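Local coordinates for protein putative pyrroline carboxylate reductase (Streptococcus pyogenes, PDB 2AHR) that probably catalyses the last step of proline biosynthesis, the NAD(P)H-dependent reduction of 1-pyrroline-5-carboxylate to L-proline, at residues E[25-30]-E[141-146]. Residues are numbered along the deposited sequence; the frame is centred on the assembly and turned at random.
Sequences TPHELI and RDLTDS
Thr-25 and Ser-146 mark the closest backbone approach of the loop that leads into strand 28-32 and the C-terminal end of helix 134-145, their CA atoms lying 7.2 Å apart. That spacing leaves the meeting to side chains. With 133 Å² buried over the two segments together, the contact is small, and its closest pairs, a methyl against a CB and a methyl against an imidazole, make it mainly apolar.

Two pairs account for it. The methyl CG2 of Thr-25 reaches CB of Ser-146 at 3.7 Å; it stands anti to the carbonyl carbon, while OG1, at chi1 71°, turns back to Leu-22 O, to which it is hydrogen-bonded. One branch thus serves the contact and the other the chain behind it. On the facing side, OG of Ser-146 donates to Leu-143 O at 2.7 Å. It meets the C=O at 144°, tilted somewhat from the carbonyl plane. Leu-143 O also accepts Ser-146 N at 3.2 Å, so two donors grip one carbonyl in the last part of the helix.

In the second pair, the methyl CD1 of Leu-143 comes obliquely to the His-27 ring, 3.7 Å from CD2 and the same from NE2. The CB of Leu-143 does not itself point at the loop; its branch end makes the approach. CD of Pro-26 sits over one face of the imidazole, 3.9 Å from its plane and nearer the margin than the centre. ND1 accepts a hydrogen bond from the backbone N of Met-4, which helps hold the ring's rotation.

Strand 28-32, outermost within this chain in the Rossmann-type sheet, pairs in parallel with strand 5-9, whose Ile-6 His-27 also touches. Leu-143 additionally packs on Leu-22 of helix 13-22, so the contact joins the loop between this helix and strand 28-32 to helix 134-145, which precedes strand 148-152, at the sheet's other margin within this chain.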
loop_
_atom_site.group_PDB
_atom_site.type_symbol
_atom_site.label_atom_id
_atom_site.label_comp_id
_atom_site.label_asym_id
_atom_site.label_seq_id
_atom_site.Cartn_x
_atom_site.Cartn_y
_atom_site.Cartn_z
ATOM N N THR E 25 -45.861 14.220 24.759
ATOM C CA THR E 25 -46.854 13.190 25.050
ATOM C C THR E 25 -47.631 13.529 26.346
ATOM O O THR E 25 -47.194 14.397 27.118
ATOM C CB THR E 25 -46.194 11.794 25.159
ATOM O OG1 THR E 25 -45.419 11.712 26.368
ATOM C CG2 THR E 25 -45.312 11.513 23.936
ATOM N N PRO E 26 -48.775 12.841 26.587
ATOM C CA PRO E 26 -49.561 13.100 27.814
ATOM C C PRO E 26 -48.872 12.600 29.084
ATOM O O PRO E 26 -49.305 12.923 30.183
ATOM C CB PRO E 26 -50.857 12.302 27.593
ATOM C CG PRO E 26 -50.841 11.854 26.163
ATOM C CD PRO E 26 -49.407 11.806 25.745
ATOM N N HIS E 27 -47.796 11.837 28.922
ATOM C CA HIS E 27 -47.220 11.064 30.019
ATOM C C HIS E 27 -46.406 11.880 31.004
ATOM O O HIS E 27 -45.918 12.954 30.696
ATOM C CB HIS E 27 -46.404 9.883 29.473
ATOM C CG HIS E 27 -47.123 9.116 28.415
ATOM N ND1 HIS E 27 -48.232 8.346 28.683
ATOM C CD2 HIS E 27 -46.920 9.031 27.081
ATOM C CE1 HIS E 27 -48.674 7.808 27.563
ATOM N NE2 HIS E 27 -47.892 8.205 26.576
ATOM N N GLU E 28 -46.262 11.326 32.195
ATOM C CA GLU E 28 -45.545 11.959 33.273
ATOM C C GLU E 28 -44.129 11.417 33.284
ATOM O O GLU E 28 -43.922 10.213 33.134
ATOM C CB GLU E 28 -46.250 11.601 34.575
ATOM C CG GLU E 28 -45.936 12.481 35.750
ATOM C CD GLU E 28 -46.880 12.223 36.906
ATOM O OE1 GLU E 28 -48.003 11.712 36.671
ATOM O OE2 GLU E 28 -46.495 12.526 38.055
ATOM N N LEU E 29 -43.151 12.289 33.473
ATOM C CA LEU E 29 -41.764 11.856 33.395
ATOM C C LEU E 29 -40.994 12.085 34.685
ATOM O O LEU E 29 -41.204 13.083 35.376
ATOM C CB LEU E 29 -41.050 12.527 32.208
ATOM C CG LEU E 29 -41.822 12.593 30.879
ATOM C CD1 LEU E 29 -41.104 13.485 29.874
ATOM C CD2 LEU E 29 -42.099 11.201 30.296
ATOM N N ILE E 30 -40.101 11.149 34.997
ATOM C CA ILE E 30 -39.189 11.277 36.133
ATOM C C ILE E 30 -37.841 10.624 35.794
ATOM O O ILE E 30 -37.799 9.578 35.132
ATOM C CB ILE E 30 -39.820 10.729 37.459
ATOM C CG1 ILE E 30 -38.842 10.872 38.642
ATOM C CG2 ILE E 30 -40.333 9.286 37.275
ATOM C CD1 ILE E 30 -39.522 11.003 40.048
ATOM N N ARG E 141 -44.705 2.092 20.558
ATOM C CA ARG E 141 -44.602 2.671 19.234
ATOM C C ARG E 141 -45.088 4.133 19.217
ATOM O O ARG E 141 -44.524 4.964 18.510
ATOM C CB ARG E 141 -45.352 1.833 18.195
ATOM C CG ARG E 141 -45.104 2.302 16.756
ATOM C CD ARG E 141 -45.897 1.521 15.717
ATOM N NE ARG E 141 -45.649 0.084 15.807
ATOM C CZ ARG E 141 -46.548 -0.824 16.194
ATOM N NH1 ARG E 141 -47.785 -0.459 16.520
ATOM N NH2 ARG E 141 -46.209 -2.114 16.245
ATOM N N ASP E 142 -46.122 4.444 20.002
ATOM C CA ASP E 142 -46.561 5.824 20.187
ATOM C C ASP E 142 -45.459 6.707 20.759
ATOM O O ASP E 142 -45.312 7.864 20.348
ATOM C CB ASP E 142 -47.781 5.895 21.113
ATOM C CG ASP E 142 -49.046 5.454 20.431
ATOM O OD1 ASP E 142 -49.160 5.690 19.214
ATOM O OD2 ASP E 142 -49.929 4.871 21.113
ATOM N N LEU E 143 -44.726 6.163 21.733
ATOM C CA LEU E 143 -43.567 6.824 22.333
ATOM C C LEU E 143 -42.449 7.095 21.319
ATOM O O LEU E 143 -41.888 8.204 21.265
ATOM C CB LEU E 143 -43.012 5.951 23.457
ATOM C CG LEU E 143 -43.482 6.134 24.897
ATOM C CD1 LEU E 143 -44.857 6.757 25.014
ATOM C CD2 LEU E 143 -43.401 4.817 25.643
ATOM N N THR E 144 -42.118 6.083 20.524
ATOM C CA THR E 144 -41.044 6.239 19.559
ATOM C C THR E 144 -41.463 7.199 18.449
ATOM O O THR E 144 -40.643 7.988 17.978
ATOM C CB THR E 144 -40.529 4.893 18.991
ATOM O OG1 THR E 144 -41.612 4.138 18.430
ATOM C CG2 THR E 144 -39.867 4.075 20.077
ATOM N N ASP E 145 -42.738 7.156 18.047
ATOM C CA ASP E 145 -43.235 8.082 17.019
ATOM C C ASP E 145 -43.198 9.549 17.477
ATOM O O ASP E 145 -43.272 10.464 16.653
ATOM C CB ASP E 145 -44.638 7.693 16.527
ATOM C CG ASP E 145 -44.625 6.479 15.588
ATOM O OD1 ASP E 145 -43.569 6.151 14.999
ATOM O OD2 ASP E 145 -45.695 5.851 15.416
ATOM N N SER E 146 -43.058 9.777 18.779
ATOM C CA SER E 146 -42.994 11.147 19.287
ATOM C C SER E 146 -41.651 11.816 19.020
ATOM O O SER E 146 -41.559 13.038 19.072
ATOM C CB SER E 146 -43.338 11.221 20.780
ATOM O OG SER E 146 -42.246 10.814 21.600
#